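Local coordinates for protein prephenate dehydrogenase (Corynebacterium glutamicum ATCC 13032, PDB 3KTD) that probably catalyses the NAD(P)+-dependent oxidative decarboxylation of prephenate, a step of tyrosine biosynthesis, at residues L71-V76 with T98-V103; R119-H124 with S166-V171; P184-P189 with Q327-E332; S311-R316 with L334-E339. All blocks are in the same frame, centred on the assembly; numbering follows the deposited sequence.

Contact 1 (L71-V76 with T98-V103); sequences LIVLAV and TDVVSV
Ile72 O and Leu74 N take up the N-H and the C=O of Thr98, as parallel strands do, with Val73 level with Thr98. Thr98 N gives its hydrogen to Ile72 O at 2.8 Å. Leu74 N in turn gives its hydrogen to Thr98 O at 2.7 Å, in an almost straight bond of 174° at the hydrogen. Val73 and Thr98 lie side by side on one face of the sheet and point the same way. Their methyls touch, Val73 CG2 to Thr98 CG2, at 3.8 Å. The other branch, Val73 CG1, stands anti to its own backbone N (chi1 175°). This turns it to Val100 CG1, 3.9 Å away, and the two valines cross at about a right angle. Val100 CG2 reaches the chain just past the strand, 3.7 Å from Ala75 CA. Further on, Val101 CG2 rests near Val76 O. Val101 N comes to Asp99 OD2 from above the carboxylate plane, at 3.0 Å, which closes an Asx turn. The same OD2 also pairs with Lys104. Helix 78-91 links the strands as a beta-alpha-beta crossover of the Rossmann-type sheet. Leu74 packs on Leu85 of that helix. Strand 11-14 lies on the other side of strand 71-74. Helix 162-177 lies over the face of Val73 and Thr98, through Met174 and Val171.

Contact 2 (R119-H124 with S166-V171); sequences RYVGSH and SIWKDV
Val121 points from its strand toward helix 162-177 and meets three of that helix's side chains. Its CB lies 4.0 Å from Val171 CG2. From there the side chain forks. CG1 is anti to the backbone N (chi1 -177°) and goes to the indole of Trp168, where it approaches CD1 at 3.8 Å from an oblique direction. CG2 takes the other branch. It sits 3.6 Å from Ile167 CG2 and 3.7 Å from Trp168 CA, so this methyl rests on the helix backbone as well as on a side chain. Val121 and Ile167 slide past each other in opposite directions. The far end of Ile167 carries on to the residue just before the strand: Ile167 CD1 is 3.7 Å from Arg119 O and 3.9 Å from Arg119 CD. Here the aliphatic part of the arginine crosses the isoleucine at about a right angle. The Arg119 guanidinium has polar partners of its own, among them Asn94. At the other end Ser123 CB comes within 4.4 Å of Val171 CG1, a looser touch, while Ser123 OG hydrogen-bonds to Asp99 O. No hydrogen bond joins the two segments, and the contact is apolar and mostly buried. Helix 162-177 packs here against one face of the mixed sheet. Val149 of strand 146-149 touches Val121, Trp168 and Val171. Leu71 of strand 71-74 meets Ile167 and Val171. Tyr120 leaves the backbone away from helix 162-177 and packs on helix 105-113.

Contact 3 (P184-P189 with Q327-E332); sequences PSRVGP and QLIHAE
Glu332 sets its CG anti to the backbone N (chi1 -176°) and stays extended beyond it, which carries the carboxylate from its helix to Arg186. Arg186 bends at chi3 (-60°), and this turns NE and NH2 to the two carboxylate oxygens. The grip is side-on. Arg186 NE to Glu332 OE2 at 2.9 Å and Arg186 NH2 to Glu332 OE1 at 2.7 Å make a two-pronged salt bridge. Both donors come to the syn side of their oxygen, slightly out of the carboxylate plane. The guanidinium and carboxylate planes are 33° apart, so the pair is twisted rather than flat. The backbone adds a third bond: Arg186 N meets Glu332 OE2 at 2.9 Å on the anti lone pair. Ile329 CG1 lies over one guanidinium face, offset toward the rim. Pro189 CG packs against Glu332 OE2. Beside this polar cluster is an apolar patch. Pro184 CB touches Leu328 CD2 at 3.6 Å, and Pro184 CG meets Ala331 CB. Arg186 is the N-cap residue of helix 187-214. Asp152 bonds to Val187 N in the first turn of that helix. Ser185 and Pro189 also pack on Leu218 of the second subunit. OE2 thus accepts from both the backbone and the side chain of one residue, which fixes the carboxylate's rotation. The arginine charge and the nearby helix start would be expected to keep buried Glu332 ionised, and the bonds tie helix 324-334, the chain's last, to the start of helix 187-214.

Contact 4 (S311-R316 with L334-E339); sequences SRPVLR and LGARIE
Pro313 and Ala336 open the tight part of this contact, where hydrogen-bonded backbones run beside the buried Ala336 and Ile338. Pro313 CG lies 4.0 Å from Ala336 CB, and Leu315 CD1 comes to the same methyl at 4.3 Å. The backbones pair in parallel. Arg337 N bonds to Pro313 O at 3.0 Å. Leu315 N bonds to Arg337 O at 3.1 Å, and Glu339 N to Leu315 O at 3.2 Å. Leu315 and Ile338 lie on the face turned to helix 324-334. Ala331 of that helix touches Ala336 and Ile338. The strands and helix 324-334 form a beta-alpha-beta unit, and the two short strand segments are twisted by 32°. Gly335 ends the helix as the C-prime residue of a Schellman motif, with Ala336 N bonded to Ala331 O and Gly335 N to Glu332 O. The face of Val314, Arg337 and Glu339 is more open to solvent. Val314 CG2 sits over the centre of the Arg337 guanidinium, 3.8 Å above its plane. Arg337 CG stands between the backbone N and the carbonyl carbon (chi1 70°), and the chain then runs extended to NE, which brings the flat group under the valine. Glu339 OE2 stands at the edge of the guanidinium, in plane, a long 3.5 Å salt bridge to Arg337 NH1. Arg312 forms a salt bridge with Glu181 and hydrogen-bonds to Ser221 O of the second subunit.

Contacts 1 and 2 come first along the chain and share the mixed sheet of the nucleotide-binding domain. Strands 97-99 and 120-125 are neighbours there, and the contact centres are about 10 Å apart. The segments of contacts 3 and 4 alternate along the chain, with contact centres about 11 Å apart. They share helix 324-334, which connects strands 314-317 and 337-340. Trp168 joins the groups, packing on Leu328 of contact 3 and Ile338 of contact 4. Contacts 1 and 4 lie farthest apart, at about 23 Å between centres. The C-terminal unit therefore packs beside the Rossmann-type domain. Contacts 3 and 4 also touch the second subunit, so this side of the fold borders the dimer partner.

Contact 1 (L71-V76 with T98-V103)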
loop_
_atom_site.group_PDB
_atom_site.type_symbol
_atom_site.label_atom_id
_atom_site.label_comp_id
_atom_site.label_asym_id
_atom_site.label_seq_id
_atom_site.Cartn_x
_atom_site.Cartn_y
_atom_site.Cartn_z
ATOM N N LEU A 71 4.643 35.604 -11.376
ATOM C CA LEU A 71 4.659 34.742 -10.209
ATOM C C LEU A 71 5.657 33.648 -10.554
ATOM O O LEU A 71 5.504 32.988 -11.572
ATOM C CB LEU A 71 3.279 34.159 -9.953
ATOM C CG LEU A 71 3.185 33.118 -8.840
ATOM C CD1 LEU A 71 3.540 33.699 -7.493
ATOM C CD2 LEU A 71 1.776 32.532 -8.834
ATOM N N ILE A 72 6.691 33.485 -9.733
ATOM C CA ILE A 72 7.747 32.512 -10.005
ATOM C C ILE A 72 7.506 31.215 -9.232
ATOM O O ILE A 72 7.410 31.231 -8.006
ATOM C CB ILE A 72 9.132 33.059 -9.612
ATOM C CG1 ILE A 72 9.436 34.356 -10.362
ATOM C CG2 ILE A 72 10.214 32.032 -9.895
ATOM C CD1 ILE A 72 10.824 34.920 -10.084
ATOM N N VAL A 73 7.411 30.093 -9.939
ATOM C CA VAL A 73 7.225 28.803 -9.283
ATOM C C VAL A 73 8.562 28.072 -9.242
ATOM O O VAL A 73 9.143 27.774 -10.286
ATOM C CB VAL A 73 6.193 27.930 -10.027
ATOM C CG1 VAL A 73 6.119 26.545 -9.398
ATOM C CG2 VAL A 73 4.824 28.590 -10.030
ATOM N N LEU A 74 9.067 27.798 -8.045
ATOM C CA LEU A 74 10.308 27.044 -7.928
ATOM C C LEU A 74 9.925 25.571 -7.888
ATOM O O LEU A 74 9.631 25.022 -6.828
ATOM C CB LEU A 74 11.115 27.463 -6.698
ATOM C CG LEU A 74 11.350 28.970 -6.524
ATOM C CD1 LEU A 74 12.400 29.210 -5.441
ATOM C CD2 LEU A 74 11.768 29.631 -7.818
ATOM N N ALA A 75 9.912 24.959 -9.073
ATOM C CA ALA A 75 9.523 23.560 -9.275
ATOM C C ALA A 75 10.759 22.668 -9.327
ATOM O O ALA A 75 11.029 21.996 -10.326
ATOM C CB ALA A 75 8.711 23.429 -10.565
ATOM N N VAL A 76 11.504 22.669 -8.230
ATOM C CA VAL A 76 12.735 21.900 -8.118
ATOM C C VAL A 76 12.748 21.094 -6.819
ATOM O O VAL A 76 11.906 21.310 -5.943
ATOM C CB VAL A 76 13.947 22.837 -8.183
ATOM C CG1 VAL A 76 13.995 23.541 -9.543
ATOM C CG2 VAL A 76 13.899 23.845 -7.050
ATOM N N THR A 98 6.528 31.065 -5.324
ATOM C CA THR A 98 6.092 29.910 -4.558
ATOM C C THR A 98 6.944 28.689 -4.887
ATOM O O THR A 98 7.644 28.681 -5.894
ATOM C CB THR A 98 4.612 29.609 -4.823
ATOM O OG1 THR A 98 4.179 28.540 -3.975
ATOM C CG2 THR A 98 4.375 29.252 -6.281
ATOM N N ASP A 99 6.902 27.678 -4.023
ATOM C CA ASP A 99 7.654 26.438 -4.227
ATOM C C ASP A 99 6.693 25.253 -4.275
ATOM O O ASP A 99 5.497 25.427 -4.099
ATOM C CB ASP A 99 8.673 26.226 -3.109
ATOM C CG ASP A 99 8.044 25.699 -1.832
ATOM O OD1 ASP A 99 7.220 26.415 -1.233
ATOM O OD2 ASP A 99 8.389 24.570 -1.423
ATOM N N VAL A 100 7.215 24.050 -4.489
ATOM C CA VAL A 100 6.370 22.853 -4.594
ATOM C C VAL A 100 6.827 21.675 -3.710
ATOM O O VAL A 100 6.322 20.561 -3.835
ATOM C CB VAL A 100 6.337 22.384 -6.035
ATOM C CG1 VAL A 100 5.833 23.512 -6.934
ATOM C CG2 VAL A 100 7.720 21.911 -6.448
ATOM N N VAL A 101 7.736 21.943 -2.778
ATOM C CA VAL A 101 8.408 20.885 -2.033
ATOM C C VAL A 101 7.567 20.223 -0.941
ATOM O O VAL A 101 6.811 20.864 -0.227
ATOM C CB VAL A 101 9.734 21.419 -1.455
ATOM C CG1 VAL A 101 10.433 20.377 -0.605
ATOM C CG2 VAL A 101 10.646 21.878 -2.601
ATOM N N SER A 102 7.743 18.911 -0.843
ATOM C CA SER A 102 7.105 18.020 0.137
ATOM C C SER A 102 7.175 18.471 1.592
ATOM O O SER A 102 6.277 18.157 2.360
ATOM C CB SER A 102 7.732 16.617 0.004
ATOM O OG SER A 102 9.126 16.682 -0.325
ATOM N N VAL A 103 8.246 19.172 1.968
ATOM C CA VAL A 103 8.426 19.706 3.325
ATOM C C VAL A 103 8.389 21.226 3.231
ATOM O O VAL A 103 8.885 21.794 2.265
ATOM C CB VAL A 103 9.764 19.252 3.942
ATOM C CG1 VAL A 103 9.893 19.739 5.375
ATOM C CG2 VAL A 103 9.869 17.749 3.906
#

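Contact 2 (R119-H124 with S166-V171)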
loop_
_atom_site.group_PDB
_atom_site.type_symbol
_atom_site.label_atom_id
_atom_site.label_comp_id
_atom_site.label_asym_id
_atom_site.label_seq_id
_atom_site.Cartn_x
_atom_site.Cartn_y
_atom_site.Cartn_z
ATOM N N ARG A 119 7.570 38.214 -0.008
ATOM C CA ARG A 119 7.233 37.868 -1.404
ATOM C C ARG A 119 6.946 36.374 -1.657
ATOM O O ARG A 119 6.763 35.968 -2.801
ATOM C CB ARG A 119 8.380 38.306 -2.315
ATOM C CG ARG A 119 8.595 39.804 -2.377
ATOM C CD ARG A 119 7.497 40.481 -3.181
ATOM N NE ARG A 119 7.590 41.940 -3.109
ATOM C CZ ARG A 119 6.914 42.712 -2.257
ATOM N NH1 ARG A 119 6.048 42.197 -1.387
ATOM N NH2 ARG A 119 7.098 44.021 -2.285
ATOM N N TYR A 120 6.865 35.579 -0.593
ATOM C CA TYR A 120 6.779 34.124 -0.693
ATOM C C TYR A 120 5.446 33.539 -0.261
ATOM O O TYR A 120 4.877 33.940 0.752
ATOM C CB TYR A 120 7.871 33.507 0.186
ATOM C CG TYR A 120 7.802 32.001 0.368
ATOM C CD1 TYR A 120 7.966 31.135 -0.709
ATOM C CD2 TYR A 120 7.628 31.446 1.627
ATOM C CE1 TYR A 120 7.929 29.761 -0.537
ATOM C CE2 TYR A 120 7.592 30.074 1.813
ATOM C CZ TYR A 120 7.743 29.240 0.730
ATOM O OH TYR A 120 7.693 27.887 0.920
ATOM N N VAL A 121 4.952 32.586 -1.040
ATOM C CA VAL A 121 3.814 31.791 -0.622
ATOM C C VAL A 121 4.145 30.316 -0.826
ATOM O O VAL A 121 4.283 29.846 -1.950
ATOM C CB VAL A 121 2.542 32.152 -1.362
ATOM C CG1 VAL A 121 1.375 31.305 -0.809
ATOM C CG2 VAL A 121 2.269 33.661 -1.227
ATOM N N GLY A 122 4.288 29.592 0.276
ATOM C CA GLY A 122 4.578 28.177 0.206
ATOM C C GLY A 122 3.454 27.409 -0.460
ATOM O O GLY A 122 2.276 27.740 -0.312
ATOM N N SER A 123 3.813 26.400 -1.234
ATOM C CA SER A 123 2.807 25.502 -1.730
ATOM C C SER A 123 3.355 24.097 -1.888
ATOM O O SER A 123 4.552 23.890 -1.991
ATOM C CB SER A 123 2.237 26.013 -3.039
ATOM O OG SER A 123 2.898 25.426 -4.136
ATOM N N HIS A 124 2.453 23.134 -1.893
ATOM C CA HIS A 124 2.816 21.731 -2.014
ATOM C C HIS A 124 1.698 20.954 -2.687
ATOM O O HIS A 124 0.652 20.784 -2.081
ATOM C CB HIS A 124 3.099 21.138 -0.626
ATOM C CG HIS A 124 3.346 19.660 -0.633
ATOM N ND1 HIS A 124 3.030 18.847 0.435
ATOM C CD2 HIS A 124 3.865 18.847 -1.585
ATOM C CE1 HIS A 124 3.357 17.600 0.146
ATOM N NE2 HIS A 124 3.860 17.572 -1.076
ATOM N N SER A 166 -1.911 39.818 -2.470
ATOM C CA SER A 166 -2.043 39.709 -3.924
ATOM C C SER A 166 -1.277 38.518 -4.515
ATOM O O SER A 166 -1.745 37.889 -5.464
ATOM C CB SER A 166 -1.573 41.012 -4.578
ATOM O OG SER A 166 -1.428 40.865 -5.971
ATOM N N ILE A 167 -0.091 38.236 -3.980
ATOM C CA ILE A 167 0.700 37.082 -4.418
ATOM C C ILE A 167 -0.009 35.796 -3.993
ATOM O O ILE A 167 -0.148 34.851 -4.773
ATOM C CB ILE A 167 2.108 37.088 -3.811
ATOM C CG1 ILE A 167 2.934 38.244 -4.380
ATOM C CG2 ILE A 167 2.820 35.774 -4.101
ATOM C CD1 ILE A 167 4.221 38.502 -3.611
ATOM N N TRP A 168 -0.475 35.782 -2.752
ATOM C CA TRP A 168 -1.186 34.629 -2.220
ATOM C C TRP A 168 -2.387 34.274 -3.090
ATOM O O TRP A 168 -2.590 33.103 -3.409
ATOM C CB TRP A 168 -1.634 34.904 -0.789
ATOM C CG TRP A 168 -2.361 33.780 -0.166
ATOM C CD1 TRP A 168 -1.826 32.756 0.547
ATOM C CD2 TRP A 168 -3.773 33.573 -0.176
ATOM N NE1 TRP A 168 -2.820 31.914 0.978
ATOM C CE2 TRP A 168 -4.025 32.395 0.547
ATOM C CE3 TRP A 168 -4.853 34.270 -0.730
ATOM C CZ2 TRP A 168 -5.305 31.893 0.730
ATOM C CZ3 TRP A 168 -6.136 33.770 -0.545
ATOM C CH2 TRP A 168 -6.347 32.592 0.179
ATOM N N LYS A 169 -3.169 35.280 -3.478
ATOM C CA LYS A 169 -4.332 35.056 -4.334
ATOM C C LYS A 169 -3.941 34.383 -5.645
ATOM O O LYS A 169 -4.487 33.328 -5.978
ATOM C CB LYS A 169 -5.093 36.356 -4.591
ATOM C CG LYS A 169 -5.908 36.799 -3.378
ATOM C CD LYS A 169 -6.882 37.961 -3.659
ATOM C CE LYS A 169 -6.238 39.339 -3.575
ATOM N NZ LYS A 169 -7.296 40.370 -3.449
ATOM N N ASP A 170 -2.984 34.956 -6.367
ATOM C CA ASP A 170 -2.544 34.356 -7.630
ATOM C C ASP A 170 -2.097 32.881 -7.476
ATOM O O ASP A 170 -2.369 32.059 -8.342
ATOM C CB ASP A 170 -1.432 35.191 -8.276
ATOM C CG ASP A 170 -1.959 36.437 -9.001
ATOM O OD1 ASP A 170 -3.160 36.510 -9.353
ATOM O OD2 ASP A 170 -1.151 37.351 -9.244
ATOM N N VAL A 171 -1.438 32.542 -6.374
ATOM C CA VAL A 171 -0.996 31.170 -6.161
ATOM C C VAL A 171 -2.205 30.251 -6.037
ATOM O O VAL A 171 -2.220 29.146 -6.579
ATOM C CB VAL A 171 -0.107 31.034 -4.898
ATOM C CG1 VAL A 171 0.036 29.574 -4.488
ATOM C CG2 VAL A 171 1.260 31.673 -5.133
#

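Contact 3 (P184-P189 with Q327-E332)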
loop_
_atom_site.group_PDB
_atom_site.type_symbol
_atom_site.label_atom_id
_atom_site.label_comp_id
_atom_site.label_asym_id
_atom_site.label_seq_id
_atom_site.Cartn_x
_atom_site.Cartn_y
_atom_site.Cartn_z
ATOM N N PRO A 184 -5.574 25.199 2.641
ATOM C CA PRO A 184 -4.618 26.081 3.268
ATOM C C PRO A 184 -4.043 25.450 4.529
ATOM O O PRO A 184 -4.760 24.761 5.251
ATOM C CB PRO A 184 -5.466 27.291 3.620
ATOM C CG PRO A 184 -6.790 26.712 3.935
ATOM C CD PRO A 184 -6.948 25.495 3.067
ATOM N N SER A 185 -2.755 25.680 4.783
ATOM C CA SER A 185 -2.119 25.187 6.004
ATOM C C SER A 185 -0.881 25.987 6.355
ATOM O O SER A 185 -0.166 26.429 5.481
ATOM C CB SER A 185 -1.735 23.707 5.850
ATOM O OG SER A 185 -1.001 23.244 6.975
ATOM N N ARG A 186 -0.623 26.174 7.640
ATOM C CA ARG A 186 0.647 26.758 8.059
ATOM C C ARG A 186 1.692 25.653 7.983
ATOM O O ARG A 186 1.349 24.470 7.787
ATOM C CB ARG A 186 0.553 27.348 9.462
ATOM C CG ARG A 186 -0.273 28.616 9.498
ATOM C CD ARG A 186 -0.712 28.991 10.899
ATOM N NE ARG A 186 -1.540 27.955 11.516
ATOM C CZ ARG A 186 -2.162 28.083 12.685
ATOM N NH1 ARG A 186 -2.079 29.209 13.374
ATOM N NH2 ARG A 186 -2.884 27.083 13.159
ATOM N N VAL A 187 2.958 26.028 8.146
ATOM C CA VAL A 187 4.067 25.078 7.959
ATOM C C VAL A 187 4.137 23.926 8.975
ATOM O O VAL A 187 4.503 22.819 8.612
ATOM C CB VAL A 187 5.433 25.794 7.925
ATOM C CG1 VAL A 187 5.494 26.740 6.744
ATOM C CG2 VAL A 187 5.699 26.508 9.243
ATOM N N GLY A 188 3.790 24.192 10.230
ATOM C CA GLY A 188 3.867 23.184 11.287
ATOM C C GLY A 188 2.818 22.093 11.164
ATOM O O GLY A 188 3.150 20.904 11.197
ATOM N N PRO A 189 1.539 22.489 11.052
ATOM C CA PRO A 189 0.445 21.554 10.837
ATOM C C PRO A 189 0.636 20.713 9.578
ATOM O O PRO A 189 0.285 19.531 9.570
ATOM C CB PRO A 189 -0.764 22.475 10.692
ATOM C CG PRO A 189 -0.414 23.641 11.538
ATOM C CD PRO A 189 1.039 23.855 11.287
ATOM N N GLN A 327 -10.810 32.240 8.696
ATOM C CA GLN A 327 -11.349 31.130 7.908
ATOM C C GLN A 327 -10.248 30.212 7.363
ATOM O O GLN A 327 -10.497 29.037 7.102
ATOM C CB GLN A 327 -12.260 31.637 6.772
ATOM C CG GLN A 327 -13.592 32.208 7.255
ATOM C CD GLN A 327 -14.419 31.171 8.017
ATOM O OE1 GLN A 327 -14.599 30.042 7.557
ATOM N NE2 GLN A 327 -14.910 31.550 9.192
ATOM N N LEU A 328 -9.040 30.742 7.196
ATOM C CA LEU A 328 -7.894 29.932 6.772
ATOM C C LEU A 328 -7.485 28.930 7.855
ATOM O O LEU A 328 -7.150 27.790 7.542
ATOM C CB LEU A 328 -6.711 30.818 6.404
ATOM C CG LEU A 328 -6.884 31.584 5.097
ATOM C CD1 LEU A 328 -5.853 32.697 4.955
ATOM C CD2 LEU A 328 -6.806 30.596 3.933
ATOM N N ILE A 329 -7.513 29.359 9.119
ATOM C CA ILE A 329 -7.222 28.465 10.256
ATOM C C ILE A 329 -8.348 27.431 10.411
ATOM O O ILE A 329 -8.103 26.259 10.704
ATOM C CB ILE A 329 -7.051 29.250 11.593
ATOM C CG1 ILE A 329 -5.805 30.135 11.550
ATOM C CG2 ILE A 329 -6.925 28.304 12.764
ATOM C CD1 ILE A 329 -5.510 30.830 12.858
ATOM N N HIS A 330 -9.580 27.886 10.201
ATOM C CA HIS A 330 -10.752 27.029 10.273
ATOM C C HIS A 330 -10.650 25.953 9.188
ATOM O O HIS A 330 -10.997 24.802 9.421
ATOM C CB HIS A 330 -12.027 27.881 10.139
ATOM C CG HIS A 330 -13.296 27.164 10.499
ATOM N ND1 HIS A 330 -14.522 27.514 9.967
ATOM C CD2 HIS A 330 -13.534 26.121 11.332
ATOM C CE1 HIS A 330 -15.458 26.722 10.462
ATOM N NE2 HIS A 330 -14.883 25.863 11.287
ATOM N N ALA A 331 -10.137 26.322 8.018
ATOM C CA ALA A 331 -9.954 25.368 6.924
ATOM C C ALA A 331 -8.827 24.385 7.234
ATOM O O ALA A 331 -8.912 23.203 6.889
ATOM C CB ALA A 331 -9.664 26.099 5.634
ATOM N N GLU A 332 -7.778 24.891 7.879
ATOM C CA GLU A 332 -6.616 24.089 8.257
ATOM C C GLU A 332 -7.009 22.975 9.229
ATOM O O GLU A 332 -6.639 21.819 9.036
ATOM C CB GLU A 332 -5.561 24.988 8.905
ATOM C CG GLU A 332 -4.238 24.312 9.264
ATOM C CD GLU A 332 -3.425 25.133 10.261
ATOM O OE1 GLU A 332 -3.753 25.106 11.467
ATOM O OE2 GLU A 332 -2.455 25.804 9.851
#

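Contact 4 (S311-R316 with L334-E339)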
loop_
_atom_site.group_PDB
_atom_site.type_symbol
_atom_site.label_atom_id
_atom_site.label_comp_id
_atom_site.label_asym_id
_atom_site.label_seq_id
_atom_site.Cartn_x
_atom_site.Cartn_y
_atom_site.Cartn_z
ATOM N N SER A 311 -14.938 13.734 -0.121
ATOM C CA SER A 311 -15.881 14.407 0.777
ATOM C C SER A 311 -15.196 15.425 1.697
ATOM O O SER A 311 -15.604 15.600 2.851
ATOM C CB SER A 311 -16.687 13.381 1.590
ATOM O OG SER A 311 -17.701 12.797 0.794
ATOM N N ARG A 312 -14.163 16.104 1.189
ATOM C CA ARG A 312 -13.550 17.200 1.945
ATOM C C ARG A 312 -14.539 18.366 1.997
ATOM O O ARG A 312 -15.171 18.681 0.985
ATOM C CB ARG A 312 -12.261 17.696 1.298
ATOM C CG ARG A 312 -11.130 16.707 1.273
ATOM C CD ARG A 312 -9.886 17.323 0.634
ATOM N NE ARG A 312 -8.875 16.299 0.404
ATOM C CZ ARG A 312 -8.797 15.539 -0.684
ATOM N NH1 ARG A 312 -9.650 15.695 -1.687
ATOM N NH2 ARG A 312 -7.844 14.621 -0.776
ATOM N N PRO A 313 -14.684 19.002 3.176
ATOM C CA PRO A 313 -15.545 20.176 3.258
ATOM C C PRO A 313 -14.968 21.329 2.458
ATOM O O PRO A 313 -13.782 21.329 2.156
ATOM C CB PRO A 313 -15.568 20.501 4.754
ATOM C CG PRO A 313 -14.372 19.850 5.314
ATOM C CD PRO A 313 -14.154 18.624 4.499
ATOM N N VAL A 314 -15.807 22.300 2.128
ATOM C CA VAL A 314 -15.395 23.419 1.297
ATOM C C VAL A 314 -15.817 24.760 1.902
ATOM O O VAL A 314 -17.002 25.022 2.075
ATOM C CB VAL A 314 -15.950 23.266 -0.144
ATOM C CG1 VAL A 314 -17.414 22.881 -0.118
ATOM C CG2 VAL A 314 -15.734 24.534 -0.954
ATOM N N LEU A 315 -14.828 25.586 2.243
ATOM C CA LEU A 315 -15.057 26.937 2.741
ATOM C C LEU A 315 -14.757 27.948 1.649
ATOM O O LEU A 315 -13.770 27.814 0.923
ATOM C CB LEU A 315 -14.174 27.245 3.951
ATOM C CG LEU A 315 -14.771 26.976 5.330
ATOM C CD1 LEU A 315 -15.446 25.603 5.401
ATOM C CD2 LEU A 315 -13.687 27.126 6.396
ATOM N N ARG A 316 -15.612 28.964 1.556
ATOM C CA ARG A 316 -15.462 30.049 0.589
ATOM C C ARG A 316 -14.896 31.282 1.287
ATOM O O ARG A 316 -15.568 31.899 2.109
ATOM C CB ARG A 316 -16.816 30.364 -0.071
ATOM C CG ARG A 316 -17.224 29.344 -1.141
ATOM C CD ARG A 316 -18.736 29.240 -1.351
ATOM N NE ARG A 316 -19.373 30.508 -1.710
ATOM C CZ ARG A 316 -20.638 30.636 -2.124
ATOM N NH1 ARG A 316 -21.424 29.569 -2.262
ATOM N NH2 ARG A 316 -21.117 31.844 -2.425
ATOM N N LEU A 334 -9.891 21.691 9.734
ATOM C CA LEU A 334 -10.849 20.797 9.114
ATOM C C LEU A 334 -10.305 20.094 7.869
ATOM O O LEU A 334 -10.922 19.152 7.370
ATOM C CB LEU A 334 -12.114 21.582 8.748
ATOM C CG LEU A 334 -12.967 22.115 9.897
ATOM C CD1 LEU A 334 -14.102 22.955 9.344
ATOM C CD2 LEU A 334 -13.509 20.967 10.740
ATOM N N GLY A 335 -9.159 20.531 7.367
ATOM C CA GLY A 335 -8.641 19.987 6.111
ATOM C C GLY A 335 -9.557 20.382 4.962
ATOM O O GLY A 335 -9.639 19.696 3.941
ATOM N N ALA A 336 -10.258 21.496 5.134
ATOM C CA ALA A 336 -11.190 21.964 4.124
ATOM C C ALA A 336 -10.425 22.507 2.929
ATOM O O ALA A 336 -9.370 23.104 3.088
ATOM C CB ALA A 336 -12.081 23.035 4.695
ATOM N N ARG A 337 -10.942 22.247 1.735
ATOM C CA ARG A 337 -10.419 22.871 0.532
ATOM C C ARG A 337 -11.118 24.219 0.464
ATOM O O ARG A 337 -12.137 24.406 1.119
ATOM C CB ARG A 337 -10.708 22.031 -0.715
ATOM C CG ARG A 337 -12.173 21.971 -1.134
ATOM C CD ARG A 337 -12.416 21.011 -2.302
ATOM N NE ARG A 337 -13.789 21.154 -2.782
ATOM C CZ ARG A 337 -14.215 22.103 -3.621
ATOM N NH1 ARG A 337 -13.375 23.009 -4.123
ATOM N NH2 ARG A 337 -15.497 22.148 -3.969
ATOM N N ILE A 338 -10.580 25.156 -0.309
ATOM C CA ILE A 338 -11.174 26.491 -0.395
ATOM C C ILE A 338 -11.418 26.970 -1.821
ATOM O O ILE A 338 -10.764 26.530 -2.761
ATOM C CB ILE A 338 -10.309 27.549 0.338
ATOM C CG1 ILE A 338 -9.008 27.827 -0.421
ATOM C CG2 ILE A 338 -10.003 27.097 1.762
ATOM C CD1 ILE A 338 -8.139 28.861 0.247
ATOM N N GLU A 339 -12.376 27.877 -1.950
ATOM C CA GLU A 339 -12.706 28.531 -3.211
ATOM C C GLU A 339 -12.840 30.014 -2.886
ATOM O O GLU A 339 -13.638 30.379 -2.029
ATOM C CB GLU A 339 -14.019 27.975 -3.781
ATOM C CG GLU A 339 -13.903 26.594 -4.490
ATOM C CD GLU A 339 -13.336 26.664 -5.930
ATOM O OE1 GLU A 339 -13.360 27.754 -6.555
ATOM O OE2 GLU A 339 -12.874 25.616 -6.442
#